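Local coordinates for AlgX/AlgJ SGNH hydrolase-like domain-containing protein (Eubacterium siraeum, PDB 4NZK) that is of unknown function but belongs to the DHHW family of the SGNH hydrolase clan and may resemble the AlgX/AlgJ acetyl-transfer domains, at residues T332-T335 with F336-V339; V307-I310 with R311-D314. One frame throughout, in Å; residues are numbered along the deposited sequence. Where two conformers were deposited one is given.

In the fold
Along the chain contact 2 comes first and closes before contact 1 opens, so the two follow in series and neither nests nor crosses. At 307-314 strand 304-309 ends in a tight turn that leads into the loop before helix 317-323. The chain then returns to the same mixed sheet as strand 328-334, and at 332-339 that strand passes straight into the short helix 335-339. Strand 282-287 lies between the two strands in the sheet. Their centres are about 15 Å apart, yet the contacts meet where Met333 SE, in one of its two conformers, packs on Ile310 CD1 at 3.7 Å. Together they join two strand ends to the connections that follow them.

Contact 1 (T332-T335 with F336-V339); sequences TMCT and FSAV
Phe336, second residue of the helix that follows Cys334, has its CB 3.9 Å from Cys334 SG. The sulfur sits at the edge of the phenylalanine ring, near its plane. Chi1 of 76° sets SG between the backbone N and the carbonyl carbon of Cys334, which turns it toward the start of the helix. SG is also linked covalently to an unidentified ligand. Tyr77 packs edge-to-face with the Phe336 ring. Next, Ser337 places its CB 3.8 Å from the selenium of selenomethionine Met333, in the conformer described of two. Its OG is held by Asp288 and Asn342, and its backbone N makes a weak bond to Cys334 O. This is a strand-to-helix junction at the end of strand 328-334, with Cys334 as N-cap, in the mixed sheet of a protein from the SGNH hydrolase clan. Ala338 N gives the same Cys334 O a straighter bond of 3.1 Å, so one carbonyl receives two successive helix N-H groups. The Ala338 methyl lies 4.1 Å from Met333 CG, and chi1 of 52° with an extended chi2 (-172°) carries Met333 SE to 3.9 Å from Ala338 N. Tyr85 of helix 83-96 touches both side chains. Last, Val339 N bonds to Thr335 O at 3.0 Å. Val339 CG2 sits beside that oxygen at 3.3 Å, while Thr335 OG1 bonds to His126.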
# COMPACT_ATOMS: atom_id res chain seq x y z
N THR A 332 1.56 1.75 6.55
CA THR A 332 1.05 2.31 5.33
C THR A 332 -0.16 1.53 4.86
O THR A 332 -0.15 0.31 4.85
CB THR A 332 2.15 2.43 4.27
OG1 THR A 332 1.64 3.14 3.11
CG2 THR A 332 2.71 1.10 3.84
N MSE A 333 -1.19 2.28 4.47
CA MSE A 333 -2.45 1.69 4.07
C MSE A 333 -3.33 2.74 3.48
O MSE A 333 -3.03 3.93 3.58
CB MSE A 333 -3.15 1.06 5.26
CG MSE A 333 -3.33 1.95 6.50
SE MSE A 333 -4.02 0.67 7.87
CE MSE A 333 -2.12 0.37 8.29
N CYS A 334 -4.42 2.32 2.84
CA CYS A 334 -5.36 3.30 2.32
C CYS A 334 -6.27 3.81 3.43
O CYS A 334 -6.37 3.24 4.51
CB CYS A 334 -6.17 2.72 1.16
SG CYS A 334 -7.47 1.57 1.72
N THR A 335 -6.95 4.90 3.13
CA THR A 335 -7.81 5.55 4.10
C THR A 335 -8.89 4.62 4.63
O THR A 335 -9.17 4.61 5.82
CB THR A 335 -8.45 6.80 3.52
OG1 THR A 335 -8.85 6.53 2.17
CG2 THR A 335 -7.47 7.99 3.58
N PHE A 336 -9.52 3.85 3.75
CA PHE A 336 -10.58 2.96 4.21
C PHE A 336 -10.07 2.00 5.29
O PHE A 336 -10.76 1.67 6.24
CB PHE A 336 -11.11 2.14 3.05
CG PHE A 336 -11.89 2.89 2.03
CD1 PHE A 336 -13.28 3.02 2.15
CD2 PHE A 336 -11.29 3.40 0.89
CE1 PHE A 336 -14.03 3.68 1.19
CE2 PHE A 336 -12.04 4.04 -0.08
CZ PHE A 336 -13.41 4.16 0.05
N SER A 337 -8.85 1.53 5.13
CA SER A 337 -8.27 0.62 6.12
C SER A 337 -7.96 1.35 7.43
O SER A 337 -8.27 0.84 8.50
CB SER A 337 -6.98 -0.01 5.63
OG SER A 337 -7.22 -0.93 4.62
N ALA A 338 -7.37 2.55 7.34
CA ALA A 338 -6.97 3.26 8.54
C ALA A 338 -8.16 3.71 9.36
O ALA A 338 -8.06 3.76 10.58
CB ALA A 338 -6.13 4.47 8.18
N VAL A 339 -9.28 4.08 8.72
CA VAL A 339 -10.44 4.57 9.46
C VAL A 339 -11.47 3.50 9.83
O VAL A 339 -12.36 3.75 10.65
CB VAL A 339 -11.15 5.75 8.78
CG1 VAL A 339 -10.14 6.84 8.43
CG2 VAL A 339 -11.93 5.31 7.54

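Contact 2 (V307-I310 with R311-D314); sequences VCDI and RYFD
Asp309 and Arg311 meet side-on, with the carboxylate and guanidinium planes turned 37° apart. Each carboxylate oxygen takes one nitrogen on its syn side: Arg311 NE reaches Asp309 OD1 at 2.7 Å, and Arg311 NH2 reaches Asp309 OD2 at 2.7 Å. Both bonds are tilted somewhat out of the two planes. On its anti lone pair, OD1 also accepts Arg311 N at 2.9 Å. The aspartate is placed for this by a chi1 of -162°, which sets CG opposite its own N and beside its carbonyl carbon. The two groups have further partners, since Lys287 pairs with OD2 and Asp267 with Arg311 NH2. These alternating charges probably favour the ionised carboxylate. With an alanine here in place of Asp309, the Arg311 guanidinium would probably be freer to turn, and Lys287 would lose this partner.

Tyr312 lies beside the pair. One face of its ring has Arg311 CB 3.7 Å above the centre, and its CE2 lies over one face of the guanidinium, toward the rim. Beyond it, Phe313 turns to Cys308. Cys308 SG approaches Phe313 CE1 obliquely at 3.8 Å, a sulfur-aromatic contact, and Ile270 touches both residues. A water bridges Asp309 N and Tyr312 O. Tyr312 N bonds to Asp309 O at 3.0 Å. That bond closes a type I beta turn from Asp309 to Tyr312, at the end of strand 304-309 in the mixed sheet.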
# COMPACT_ATOMS: atom_id res chain seq x y z
N VAL A 307 8.19 -7.46 5.53
CA VAL A 307 6.89 -7.08 5.00
C VAL A 307 5.83 -7.89 5.74
O VAL A 307 5.78 -9.13 5.63
CB VAL A 307 6.75 -7.32 3.50
CG1 VAL A 307 5.46 -6.67 2.99
CG2 VAL A 307 7.94 -6.78 2.74
N CYS A 308 5.00 -7.18 6.48
CA CYS A 308 3.96 -7.76 7.32
C CYS A 308 2.62 -7.10 7.06
O CYS A 308 2.54 -5.91 6.84
CB CYS A 308 4.31 -7.50 8.77
SG CYS A 308 5.97 -8.05 9.29
N ASP A 309 1.56 -7.90 7.13
CA ASP A 309 0.21 -7.41 6.92
C ASP A 309 -0.50 -7.32 8.28
O ASP A 309 -0.51 -8.29 9.04
CB ASP A 309 -0.58 -8.36 6.02
CG ASP A 309 -1.81 -7.68 5.44
OD1 ASP A 309 -2.78 -7.45 6.23
OD2 ASP A 309 -1.80 -7.39 4.21
N ILE A 310 -1.13 -6.19 8.55
CA ILE A 310 -1.82 -5.99 9.82
C ILE A 310 -2.97 -6.96 10.07
O ILE A 310 -3.40 -7.12 11.20
CB ILE A 310 -2.34 -4.54 9.94
CG1 ILE A 310 -3.41 -4.26 8.87
CG2 ILE A 310 -1.19 -3.55 9.82
CD1 ILE A 310 -3.92 -2.85 8.87
N ARG A 311 -3.48 -7.59 9.01
CA ARG A 311 -4.56 -8.58 9.13
C ARG A 311 -4.07 -10.01 9.47
O ARG A 311 -4.84 -10.81 9.98
CB ARG A 311 -5.35 -8.62 7.82
CG ARG A 311 -6.00 -7.30 7.48
CD ARG A 311 -6.40 -7.23 6.02
NE ARG A 311 -5.25 -7.11 5.12
CZ ARG A 311 -5.34 -7.25 3.79
NH1 ARG A 311 -6.53 -7.51 3.23
NH2 ARG A 311 -4.25 -7.15 3.02
N TYR A 312 -2.79 -10.29 9.20
CA TYR A 312 -2.23 -11.66 9.23
C TYR A 312 -0.86 -11.64 9.91
O TYR A 312 0.21 -11.69 9.27
CB TYR A 312 -2.07 -12.20 7.81
CG TYR A 312 -3.28 -12.02 6.95
CD1 TYR A 312 -4.43 -12.68 7.20
CD2 TYR A 312 -3.26 -11.13 5.89
CE1 TYR A 312 -5.53 -12.50 6.40
CE2 TYR A 312 -4.36 -10.92 5.08
CZ TYR A 312 -5.50 -11.61 5.34
OH TYR A 312 -6.64 -11.43 4.57
N PHE A 313 -0.88 -11.56 11.21
CA PHE A 313 0.35 -11.42 11.96
C PHE A 313 0.12 -12.06 13.28
O PHE A 313 -0.70 -11.59 14.07
CB PHE A 313 0.68 -9.95 12.13
CG PHE A 313 2.05 -9.70 12.74
CD1 PHE A 313 3.19 -9.73 11.93
CD2 PHE A 313 2.20 -9.38 14.07
CE1 PHE A 313 4.44 -9.49 12.45
CE2 PHE A 313 3.46 -9.16 14.61
CZ PHE A 313 4.58 -9.19 13.78
N ASP A 314 0.86 -13.14 13.53
CA ASP A 314 0.63 -13.95 14.72
C ASP A 314 1.74 -13.91 15.75
O ASP A 314 2.10 -14.92 16.34
CB ASP A 314 0.36 -15.38 14.25
CG ASP A 314 -0.98 -15.51 13.57
OD1 ASP A 314 -2.01 -15.18 14.22
OD2 ASP A 314 -1.01 -15.90 12.38
O HOH W 1 2.22 -10.50 7.93